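Local atomic coordinates of beta-lactamase (Klebsiella pneumoniae, PDB entry 6K8X), a protein that probably hydrolyses the beta-lactam ring of antibiotics to a substituted beta-amino acid, as a plasmid-borne class C beta-lactamase. Residues 132-137 / 220-225. Numbering follows the deposited sequence.
Sequences KNTTQL and MEILGN
Ile222, at the second position of a type II beta turn (Glu221 to Gly224), rests its CD1 against the start of helix 134-143, whose first turn is closed by a capping box between Asn133 and Gln136. This surface contact of a class C beta-lactamase joins two loops that each lead into a helix.

The apolar part centres on that methyl, 3.4 Å from Asn133 C and 3.7 Å from Thr134 N. With CG1 anti to the backbone N (chi1 -178°), the long branch of Ile222, which carries no polar atom, extends from the turn to meet the peptide group by van der Waals contact alone. Leu137, one turn into the helix, brings CD2 to 3.9 Å from Leu223 CD1, the two side chains crossing at about a right angle. Ile131 touches both Ile222 and Leu137.

The charged link is looser. Lys132 leaves the backbone away from the turn, but its long chain reaches back, the last torsion (chi4 -59°) setting NZ 3.3 Å from Glu221 OE1, a salt bridge whose hydrogen bond is weak. Glu221 is also one of the residues that bind AMP, with Ser71, Tyr156 and Ser324.

Within the helix start, Asn133 is the N-cap, its short side chain holding a carbonyl oxygen close to the backbone: OD1 accepts from Gln136 N at 3.0 Å, almost straight. The longer Gln136 returns the box bond to Asn133 N only weakly, OE1 lying 3.4 Å away, and accepts a stronger one from Lys132 N at 2.8 Å.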
ATOM      1  N   LYS A 132      14.261  18.913   2.072  1.00 33.42           N
ATOM      2  CA  LYS A 132      14.248  18.694   0.634  1.00 34.40           C
ATOM      3  C   LYS A 132      15.451  17.934   0.089  1.00 36.19           C
ATOM      4  O   LYS A 132      15.429  17.565  -1.090  1.00 36.67           O
ATOM      5  CB  LYS A 132      14.126  20.032  -0.112  1.00 37.69           C
ATOM      6  CG  LYS A 132      12.776  20.705   0.078  1.00 36.81           C
ATOM      7  CD  LYS A 132      12.519  21.773  -0.967  1.00 47.67           C
ATOM      8  CE  LYS A 132      11.117  22.346  -0.820  1.00 48.34           C
ATOM      9  NZ  LYS A 132      10.071  21.293  -0.969  1.00 48.91           N
ATOM     10  N   ASN A 133      16.488  17.681   0.887  1.00 31.66           N
ATOM     11  CA  ASN A 133      17.625  16.905   0.415  1.00 33.58           C
ATOM     12  C   ASN A 133      18.121  16.010   1.541  1.00 31.38           C
ATOM     13  O   ASN A 133      17.636  16.069   2.676  1.00 29.83           O
ATOM     14  CB  ASN A 133      18.742  17.811  -0.125  1.00 33.23           C
ATOM     15  CG  ASN A 133      19.264  18.795   0.906  1.00 36.22           C
ATOM     16  OD1 ASN A 133      19.417  18.473   2.085  1.00 33.47           O
ATOM     17  ND2 ASN A 133      19.562  20.007   0.452  1.00 38.35           N
ATOM     18  N   THR A 134      19.110  15.179   1.211  1.00 31.65           N
ATOM     19  CA  THR A 134      19.592  14.171   2.147  1.00 31.81           C
ATOM     20  C   THR A 134      20.272  14.803   3.356  1.00 31.67           C
ATOM     21  O   THR A 134      20.121  14.313   4.480  1.00 30.15           O
ATOM     22  CB  THR A 134      20.545  13.216   1.426  1.00 37.33           C
ATOM     23  OG1 THR A 134      19.838  12.556   0.368  1.00 39.44           O
ATOM     24  CG2 THR A 134      21.096  12.171   2.385  1.00 35.35           C
ATOM     25  N   THR A 135      21.012  15.896   3.151  1.00 30.58           N
ATOM     26  CA  THR A 135      21.695  16.547   4.269  1.00 32.94           C
ATOM     27  C   THR A 135      20.701  16.993   5.337  1.00 27.86           C
ATOM     28  O   THR A 135      20.884  16.716   6.531  1.00 26.59           O
ATOM     29  CB  THR A 135      22.506  17.740   3.765  1.00 36.18           C
ATOM     30  OG1 THR A 135      23.488  17.284   2.828  1.00 35.99           O
ATOM     31  CG2 THR A 135      23.204  18.435   4.929  1.00 37.42           C
ATOM     32  N   GLN A 136      19.631  17.674   4.921  1.00 28.36           N
ATOM     33  CA  GLN A 136      18.607  18.106   5.866  1.00 27.70           C
ATOM     34  C   GLN A 136      17.891  16.916   6.497  1.00 24.21           C
ATOM     35  O   GLN A 136      17.532  16.958   7.680  1.00 22.37           O
ATOM     36  CB  GLN A 136      17.612  19.030   5.165  1.00 30.44           C
ATOM     37  CG  GLN A 136      18.266  20.286   4.585  1.00 29.52           C
ATOM     38  CD  GLN A 136      17.392  20.987   3.559  1.00 35.96           C
ATOM     39  OE1 GLN A 136      16.537  20.368   2.926  1.00 32.58           O
ATOM     40  NE2 GLN A 136      17.610  22.287   3.385  1.00 40.19           N
ATOM     41  N   LEU A 137      17.669  15.850   5.724  1.00 23.15           N
ATOM     42  CA  LEU A 137      17.018  14.664   6.273  1.00 21.79           C
ATOM     43  C   LEU A 137      17.856  14.048   7.389  1.00 20.96           C
ATOM     44  O   LEU A 137      17.339  13.729   8.468  1.00 21.34           O
ATOM     45  CB  LEU A 137      16.766  13.638   5.166  1.00 21.99           C
ATOM     46  CG  LEU A 137      16.285  12.270   5.661  1.00 25.85           C
ATOM     47  CD1 LEU A 137      14.919  12.395   6.306  1.00 22.44           C
ATOM     48  CD2 LEU A 137      16.263  11.256   4.520  1.00 26.95           C
ATOM     49  N   MET A 220       6.555  14.501  -6.114  1.00 21.15           N
ATOM     50  CA  MET A 220       7.430  13.547  -5.451  1.00 20.33           C
ATOM     51  C   MET A 220       8.540  14.290  -4.719  1.00 24.05           C
ATOM     52  O   MET A 220       9.366  14.961  -5.347  1.00 27.96           O
ATOM     53  CB  MET A 220       7.998  12.563  -6.471  1.00 24.97           C
ATOM     54  CG  MET A 220       6.918  11.787  -7.225  1.00 24.56           C
ATOM     55  SD  MET A 220       5.814  10.872  -6.125  1.00 21.06           S
ATOM     56  CE  MET A 220       7.015  10.049  -5.075  1.00 19.33           C
ATOM     57  N   GLU A 221       8.551  14.175  -3.398  1.00 18.55           N
ATOM     58  CA  GLU A 221       9.553  14.799  -2.545  1.00 21.50           C
ATOM     59  C   GLU A 221      10.422  13.717  -1.913  1.00 19.40           C
ATOM     60  O   GLU A 221      10.291  12.533  -2.224  1.00 19.97           O
ATOM     61  CB  GLU A 221       8.870  15.684  -1.502  1.00 26.25           C
ATOM     62  CG  GLU A 221       8.018  16.765  -2.146  1.00 25.78           C
ATOM     63  CD  GLU A 221       8.111  18.108  -1.447  1.00 41.39           C
ATOM     64  OE1 GLU A 221       8.958  18.263  -0.540  1.00 46.86           O
ATOM     65  OE2 GLU A 221       7.340  19.016  -1.820  1.00 48.97           O
ATOM     66  N   ILE A 222      11.313  14.129  -1.004  1.00 22.02           N
ATOM     67  CA  ILE A 222      12.346  13.217  -0.522  1.00 22.72           C
ATOM     68  C   ILE A 222      11.719  12.024   0.184  1.00 19.65           C
ATOM     69  O   ILE A 222      10.759  12.160   0.956  1.00 20.71           O
ATOM     70  CB  ILE A 222      13.344  13.948   0.392  1.00 27.99           C
ATOM     71  CG1 ILE A 222      14.439  12.979   0.854  1.00 27.21           C
ATOM     72  CG2 ILE A 222      12.632  14.595   1.573  1.00 26.60           C
ATOM     73  CD1 ILE A 222      15.802  13.616   0.993  1.00 33.90           C
ATOM     74  N   LEU A 223      12.256  10.838  -0.108  1.00 19.69           N
ATOM     75  CA  LEU A 223      11.736   9.547   0.347  1.00 18.72           C
ATOM     76  C   LEU A 223      10.269   9.346  -0.036  1.00 17.36           C
ATOM     77  O   LEU A 223       9.580   8.494   0.541  1.00 18.74           O
ATOM     78  CB  LEU A 223      11.931   9.357   1.859  1.00 21.46           C
ATOM     79  CG  LEU A 223      13.381   9.142   2.319  1.00 24.29           C
ATOM     80  CD1 LEU A 223      13.427   8.737   3.778  1.00 23.61           C
ATOM     81  CD2 LEU A 223      14.107   8.103   1.468  1.00 24.84           C
ATOM     82  N   GLY A 224       9.787  10.095  -1.036  1.00 16.73           N
ATOM     83  CA  GLY A 224       8.403   9.965  -1.457  1.00 16.43           C
ATOM     84  C   GLY A 224       8.119   8.709  -2.258  1.00 15.17           C
ATOM     85  O   GLY A 224       7.005   8.179  -2.214  1.00 17.02           O
ATOM     86  N   ASN A 225       9.104   8.222  -3.013  1.00 15.48           N
ATOM     87  CA  ASN A 225       8.883   7.009  -3.799  1.00 14.22           C
ATOM     88  C   ASN A 225       8.498   5.847  -2.895  1.00 14.05           C
ATOM     89  O   ASN A 225       7.589   5.067  -3.210  1.00 14.00           O
ATOM     90  CB  ASN A 225      10.143   6.644  -4.587  1.00 15.13           C
ATOM     91  CG  ASN A 225      10.282   7.422  -5.897  1.00 17.27           C
ATOM     92  OD1 ASN A 225       9.304   7.898  -6.467  1.00 21.85           O
ATOM     93  ND2 ASN A 225      11.513   7.524  -6.383  1.00 24.58           N
TER